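Local coordinates for folylpolyglutamate synthase protein FOLC (Mycobacterium tuberculosis, PDB 2VOS) that probably adds glutamate to dihydropteroate and, one unit at a time, to tetrahydrofolate, spending ATP and using magnesium, in folate biosynthesis, at residues 96-108 with 472-486. Residues are numbered along the deposited sequence; the frame is centred on the assembly and turned at random.
With CO (cobalt (II) ion), chain E.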
loop_
_atom_site.group_PDB
_atom_site.type_symbol
_atom_site.label_atom_id
_atom_site.label_comp_id
_atom_site.label_asym_id
_atom_site.label_seq_id
_atom_site.Cartn_x
_atom_site.Cartn_y
_atom_site.Cartn_z
ATOM N N THR A 96 9.193 -4.997 -3.329
ATOM C CA THR A 96 8.430 -5.842 -2.452
ATOM C C THR A 96 7.413 -4.954 -1.772
ATOM O O THR A 96 7.731 -3.874 -1.250
ATOM C CB THR A 96 9.281 -6.737 -1.506
ATOM O OG1 THR A 96 8.404 -7.518 -0.682
ATOM C CG2 THR A 96 10.267 -5.955 -0.637
ATOM N N THR A 97 6.156 -5.360 -1.873
ATOM C CA THR A 97 5.059 -4.607 -1.301
ATOM C C THR A 97 4.151 -5.540 -0.492
ATOM O O THR A 97 4.292 -6.753 -0.554
ATOM C CB THR A 97 4.154 -3.930 -2.379
ATOM O OG1 THR A 97 3.799 -4.911 -3.372
ATOM C CG2 THR A 97 4.881 -2.717 -3.078
ATOM N N SER A 98 3.259 -4.932 0.303
ATOM C CA SER A 98 2.323 -5.660 1.128
ATOM C C SER A 98 1.178 -4.720 1.528
ATOM O O SER A 98 1.256 -3.457 1.383
ATOM C CB SER A 98 3.000 -6.289 2.345
ATOM O OG SER A 98 3.614 -5.250 3.063
ATOM N N PRO A 99 0.038 -5.338 1.902
ATOM C CA PRO A 99 -0.198 -6.775 1.742
ATOM C C PRO A 99 -0.446 -7.081 0.232
ATOM O O PRO A 99 -0.482 -6.158 -0.559
ATOM C CB PRO A 99 -1.493 -7.039 2.555
ATOM C CG PRO A 99 -1.981 -5.701 3.037
ATOM C CD PRO A 99 -1.110 -4.596 2.445
ATOM N N HIS A 100 -0.663 -8.330 -0.168
ATOM C CA HIS A 100 -1.145 -8.583 -1.548
ATOM C C HIS A 100 -2.689 -8.457 -1.616
ATOM O O HIS A 100 -3.407 -8.679 -0.603
ATOM C CB HIS A 100 -0.674 -9.950 -2.086
ATOM C CG HIS A 100 -1.262 -11.145 -1.373
ATOM N ND1 HIS A 100 -0.605 -11.806 -0.356
ATOM C CD2 HIS A 100 -2.415 -11.836 -1.581
ATOM C CE1 HIS A 100 -1.343 -12.833 0.045
ATOM N NE2 HIS A 100 -2.449 -12.870 -0.681
ATOM N N LEU A 101 -3.192 -8.061 -2.785
ATOM C CA LEU A 101 -4.604 -7.979 -3.051
ATOM C C LEU A 101 -5.173 -9.326 -3.437
ATOM O O LEU A 101 -6.165 -9.776 -2.848
ATOM C CB LEU A 101 -4.850 -7.071 -4.255
ATOM C CG LEU A 101 -4.911 -5.571 -4.112
ATOM C CD1 LEU A 101 -5.010 -4.991 -5.495
ATOM C CD2 LEU A 101 -6.144 -5.110 -3.278
ATOM N N GLN A 102 -4.596 -9.941 -4.475
ATOM C CA GLN A 102 -5.165 -11.208 -5.014
ATOM C C GLN A 102 -4.293 -12.441 -4.865
ATOM O O GLN A 102 -4.799 -13.542 -4.540
ATOM C CB GLN A 102 -5.503 -11.050 -6.484
ATOM C CG GLN A 102 -6.377 -9.875 -6.756
ATOM C CD GLN A 102 -6.425 -9.588 -8.239
ATOM O OE1 GLN A 102 -5.731 -8.665 -8.753
ATOM N NE2 GLN A 102 -7.282 -10.343 -8.954
ATOM N N SER A 103 -2.987 -12.292 -5.108
ATOM C CA SER A 103 -2.103 -13.437 -5.102
ATOM C C SER A 103 -0.800 -13.042 -4.426
ATOM O O SER A 103 -0.346 -11.925 -4.596
ATOM C CB SER A 103 -1.851 -13.909 -6.549
ATOM O OG SER A 103 -0.765 -14.828 -6.570
ATOM N N PRO A 104 -0.188 -13.954 -3.652
ATOM C CA PRO A 104 1.018 -13.525 -2.999
ATOM C C PRO A 104 2.176 -13.212 -3.974
ATOM O O PRO A 104 3.131 -12.548 -3.552
ATOM C CB PRO A 104 1.393 -14.739 -2.118
ATOM C CG PRO A 104 0.730 -15.891 -2.725
ATOM C CD PRO A 104 -0.550 -15.354 -3.339
ATOM N N VAL A 105 2.131 -13.676 -5.240
ATOM C CA VAL A 105 3.191 -13.268 -6.205
ATOM C C VAL A 105 3.306 -11.746 -6.266
ATOM O O VAL A 105 4.372 -11.193 -6.649
ATOM C CB VAL A 105 3.001 -13.865 -7.676
ATOM C CG1 VAL A 105 2.897 -15.354 -7.612
ATOM C CG2 VAL A 105 1.776 -13.297 -8.419
ATOM N N GLU A 106 2.233 -11.037 -5.892
ATOM C CA GLU A 106 2.265 -9.586 -6.027
ATOM C C GLU A 106 3.336 -9.004 -5.108
ATOM O O GLU A 106 3.725 -7.846 -5.260
ATOM C CB GLU A 106 0.942 -8.957 -5.570
ATOM C CG GLU A 106 -0.230 -9.145 -6.553
ATOM C CD GLU A 106 -1.560 -8.919 -5.811
ATOM O OE1 GLU A 106 -1.649 -7.935 -5.023
ATOM O OE2 GLU A 106 -2.476 -9.764 -5.951
ATOM N N ARG A 107 3.692 -9.761 -4.087
ATOM C CA ARG A 107 4.633 -9.241 -3.043
ATOM C C ARG A 107 6.068 -9.184 -3.532
ATOM O O ARG A 107 6.879 -8.551 -2.882
ATOM C CB ARG A 107 4.634 -10.144 -1.804
ATOM C CG ARG A 107 3.220 -10.151 -1.154
ATOM C CD ARG A 107 3.090 -11.257 -0.104
ATOM N NE ARG A 107 1.835 -11.038 0.663
ATOM C CZ ARG A 107 1.728 -10.288 1.783
ATOM N NH1 ARG A 107 2.804 -9.675 2.343
ATOM N NH2 ARG A 107 0.522 -10.170 2.370
ATOM N N ILE A 108 6.380 -9.852 -4.644
ATOM C CA ILE A 108 7.750 -9.803 -5.174
ATOM C C ILE A 108 7.679 -9.546 -6.654
ATOM O O ILE A 108 7.216 -10.403 -7.412
ATOM C CB ILE A 108 8.501 -11.155 -4.925
ATOM C CG1 ILE A 108 8.359 -11.560 -3.440
ATOM C CG2 ILE A 108 9.989 -11.088 -5.457
ATOM C CD1 ILE A 108 8.816 -13.027 -3.101
ATOM N N VAL A 472 -8.094 -4.079 2.324
ATOM C CA VAL A 472 -7.338 -4.666 1.215
ATOM C C VAL A 472 -7.974 -5.957 0.705
ATOM O O VAL A 472 -8.080 -6.199 -0.505
ATOM C CB VAL A 472 -5.865 -4.977 1.659
ATOM C CG1 VAL A 472 -5.109 -5.620 0.509
ATOM C CG2 VAL A 472 -5.196 -3.663 2.061
ATOM N N VAL A 473 -8.454 -6.771 1.636
ATOM C CA VAL A 473 -9.012 -8.064 1.294
ATOM C C VAL A 473 -10.341 -7.914 0.508
ATOM O O VAL A 473 -10.638 -8.698 -0.431
ATOM C CB VAL A 473 -9.257 -8.889 2.588
ATOM C CG1 VAL A 473 -9.956 -10.217 2.248
ATOM C CG2 VAL A 473 -7.923 -9.152 3.335
ATOM N N THR A 474 -11.104 -6.890 0.858
ATOM C CA THR A 474 -12.392 -6.616 0.218
ATOM C C THR A 474 -12.106 -6.199 -1.235
ATOM O O THR A 474 -12.708 -6.706 -2.193
ATOM C CB THR A 474 -13.150 -5.437 0.916
ATOM O OG1 THR A 474 -13.301 -5.675 2.340
ATOM C CG2 THR A 474 -14.596 -5.241 0.297
ATOM N N ALA A 475 -11.217 -5.223 -1.398
ATOM C CA ALA A 475 -10.771 -4.796 -2.707
ATOM C C ALA A 475 -10.165 -5.927 -3.518
ATOM O O ALA A 475 -10.518 -6.105 -4.697
ATOM C CB ALA A 475 -9.797 -3.609 -2.563
ATOM N N GLY A 476 -9.278 -6.719 -2.915
ATOM C CA GLY A 476 -8.634 -7.807 -3.608
ATOM C C GLY A 476 -9.598 -8.888 -4.033
ATOM O O GLY A 476 -9.545 -9.348 -5.206
ATOM N N ALA A 477 -10.527 -9.267 -3.140
ATOM C CA ALA A 477 -11.511 -10.322 -3.513
ATOM C C ALA A 477 -12.389 -9.868 -4.666
ATOM O O ALA A 477 -12.685 -10.613 -5.575
ATOM C CB ALA A 477 -12.408 -10.756 -2.300
ATOM N N ALA A 478 -12.799 -8.616 -4.622
ATOM C CA ALA A 478 -13.589 -8.022 -5.678
ATOM C C ALA A 478 -12.785 -7.978 -6.978
ATOM O O ALA A 478 -13.354 -8.245 -8.048
ATOM C CB ALA A 478 -14.066 -6.588 -5.259
ATOM N N ARG A 479 -11.483 -7.671 -6.914
ATOM C CA ARG A 479 -10.711 -7.583 -8.102
ATOM C C ARG A 479 -10.704 -8.972 -8.828
ATOM O O ARG A 479 -10.771 -9.069 -10.082
ATOM C CB ARG A 479 -9.289 -7.078 -7.778
ATOM C CG ARG A 479 -8.548 -6.566 -9.034
ATOM C CD ARG A 479 -7.259 -5.736 -8.648
ATOM N NE ARG A 479 -6.796 -4.951 -9.794
ATOM C CZ ARG A 479 -6.040 -5.422 -10.777
ATOM N NH1 ARG A 479 -5.621 -6.685 -10.768
ATOM N NH2 ARG A 479 -5.713 -4.625 -11.797
ATOM N N THR A 480 -10.599 -10.047 -8.048
ATOM C CA THR A 480 -10.637 -11.403 -8.568
ATOM C C THR A 480 -12.045 -11.750 -9.130
ATOM O O THR A 480 -12.161 -12.353 -10.191
ATOM C CB THR A 480 -10.236 -12.364 -7.447
ATOM O OG1 THR A 480 -8.836 -12.202 -7.146
ATOM C CG2 THR A 480 -10.536 -13.827 -7.824
ATOM N N LEU A 481 -13.110 -11.366 -8.441
ATOM C CA LEU A 481 -14.459 -11.506 -8.979
ATOM C C LEU A 481 -14.626 -10.843 -10.356
ATOM O O LEU A 481 -15.340 -11.366 -11.220
ATOM C CB LEU A 481 -15.511 -10.943 -8.018
ATOM C CG LEU A 481 -15.679 -11.742 -6.711
ATOM C CD1 LEU A 481 -16.727 -11.056 -5.794
ATOM C CD2 LEU A 481 -16.032 -13.259 -7.005
ATOM N N PHE A 482 -13.975 -9.700 -10.561
ATOM C CA PHE A 482 -14.070 -8.997 -11.833
ATOM C C PHE A 482 -13.071 -9.509 -12.857
ATOM O O PHE A 482 -12.958 -8.962 -13.940
ATOM C CB PHE A 482 -13.914 -7.477 -11.588
ATOM C CG PHE A 482 -15.207 -6.832 -11.178
ATOM C CD1 PHE A 482 -16.110 -6.461 -12.149
ATOM C CD2 PHE A 482 -15.535 -6.627 -9.833
ATOM C CE1 PHE A 482 -17.275 -5.903 -11.827
ATOM C CE2 PHE A 482 -16.694 -6.070 -9.497
ATOM C CZ PHE A 482 -17.601 -5.724 -10.502
ATOM N N GLY A 483 -12.331 -10.562 -12.500
ATOM C CA GLY A 483 -11.507 -11.298 -13.444
ATOM C C GLY A 483 -10.154 -10.660 -13.807
ATOM O O GLY A 483 -9.615 -11.001 -14.891
ATOM N N ARG A 484 -9.638 -9.718 -13.007
ATOM C CA ARG A 484 -8.394 -9.019 -13.352
ATOM C C ARG A 484 -7.200 -9.829 -12.859
ATOM O O ARG A 484 -7.260 -10.452 -11.783
ATOM C CB ARG A 484 -8.354 -7.612 -12.742
ATOM C CG ARG A 484 -9.578 -6.783 -13.034
ATOM C CD ARG A 484 -9.716 -6.423 -14.488
ATOM N NE ARG A 484 -11.115 -6.322 -14.943
ATOM C CZ ARG A 484 -11.726 -5.178 -15.232
ATOM N NH1 ARG A 484 -11.072 -4.037 -15.096
ATOM N NH2 ARG A 484 -12.975 -5.170 -15.655
ATOM N N ASP A 485 -6.134 -9.870 -13.639
ATOM C CA ASP A 485 -4.939 -10.623 -13.270
ATOM C C ASP A 485 -4.171 -9.813 -12.257
ATOM O O ASP A 485 -4.139 -8.610 -12.365
ATOM C CB ASP A 485 -4.055 -10.763 -14.498
ATOM C CG ASP A 485 -4.645 -11.727 -15.512
ATOM O OD1 ASP A 485 -5.451 -12.595 -15.091
ATOM O OD2 ASP A 485 -4.293 -11.592 -16.697
ATOM N N PRO A 486 -3.527 -10.462 -11.315
ATOM C CA PRO A 486 -2.703 -9.757 -10.306
ATOM C C PRO A 486 -1.626 -8.888 -10.949
ATOM O O PRO A 486 -1.006 -9.333 -11.933
ATOM C CB PRO A 486 -2.006 -10.914 -9.571
ATOM C CG PRO A 486 -3.055 -12.060 -9.666
ATOM C CD PRO A 486 -3.637 -11.919 -11.039
HETATM CO CO CO E . 0.842 -1.291 1.409
HETATM O O HOH W 1 -7.975 -13.389 -5.155
HETATM O O HOH W 2 0.392 -1.551 3.506
HETATM O O HOH W 3 -1.180 -1.554 0.891
#
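Q102 reaches from the 96-108 loop to the C-terminal helix 472-481 and the turn after it, and all the polar ends of its amide are engaged there, a worked example of how one carboxamide can join two domains. NE2 donates twice, both acceptors near the amide plane: to R484 O at 2.8 Å and to T480 OG1 at 3.0 Å. On the other branch, OE1 receives R479 NH1 at 2.8 Å, at the guanidinium edge, with the amide and guanidinium planes 70° apart. The side chain gets there because CG lies anti to the carbonyl carbon (chi1 -53°) and the chain then runs extended past G476. NH1 of R479 also donates to D485 O, while NH2 forms a salt bridge with E340, so the group that meets Q102 is itself fixed. Packing is tightest at G476, which has no side chain and brings its CA within 3.2 Å of L101 O in a CA-H...O contact. CD2 of L101 lies over the helix backbone at G476 N and touches V472 and A475, and its CD1 meets R479 CD. P486 meets S103 CB with CG and E106 with CB. Toward solvent the contact thins out: the exposed P99 touches V472 with CG, 3.9 Å from CG2, and at the exposed T480 a water joins OG1 to Q102 O. Within the loop, the E106 carboxylate takes the backbone N-H groups of L101, Q102 and S103, holding the turn that presents Q102. The contact thus ties a loop of the P-loop ATPase domain, whose S98 O binds cobalt, to the glutamate ligase domain beside the ADP site; three near-straight hydrogen bonds fix the amide's rotation, while apolar contacts carry much of the rest.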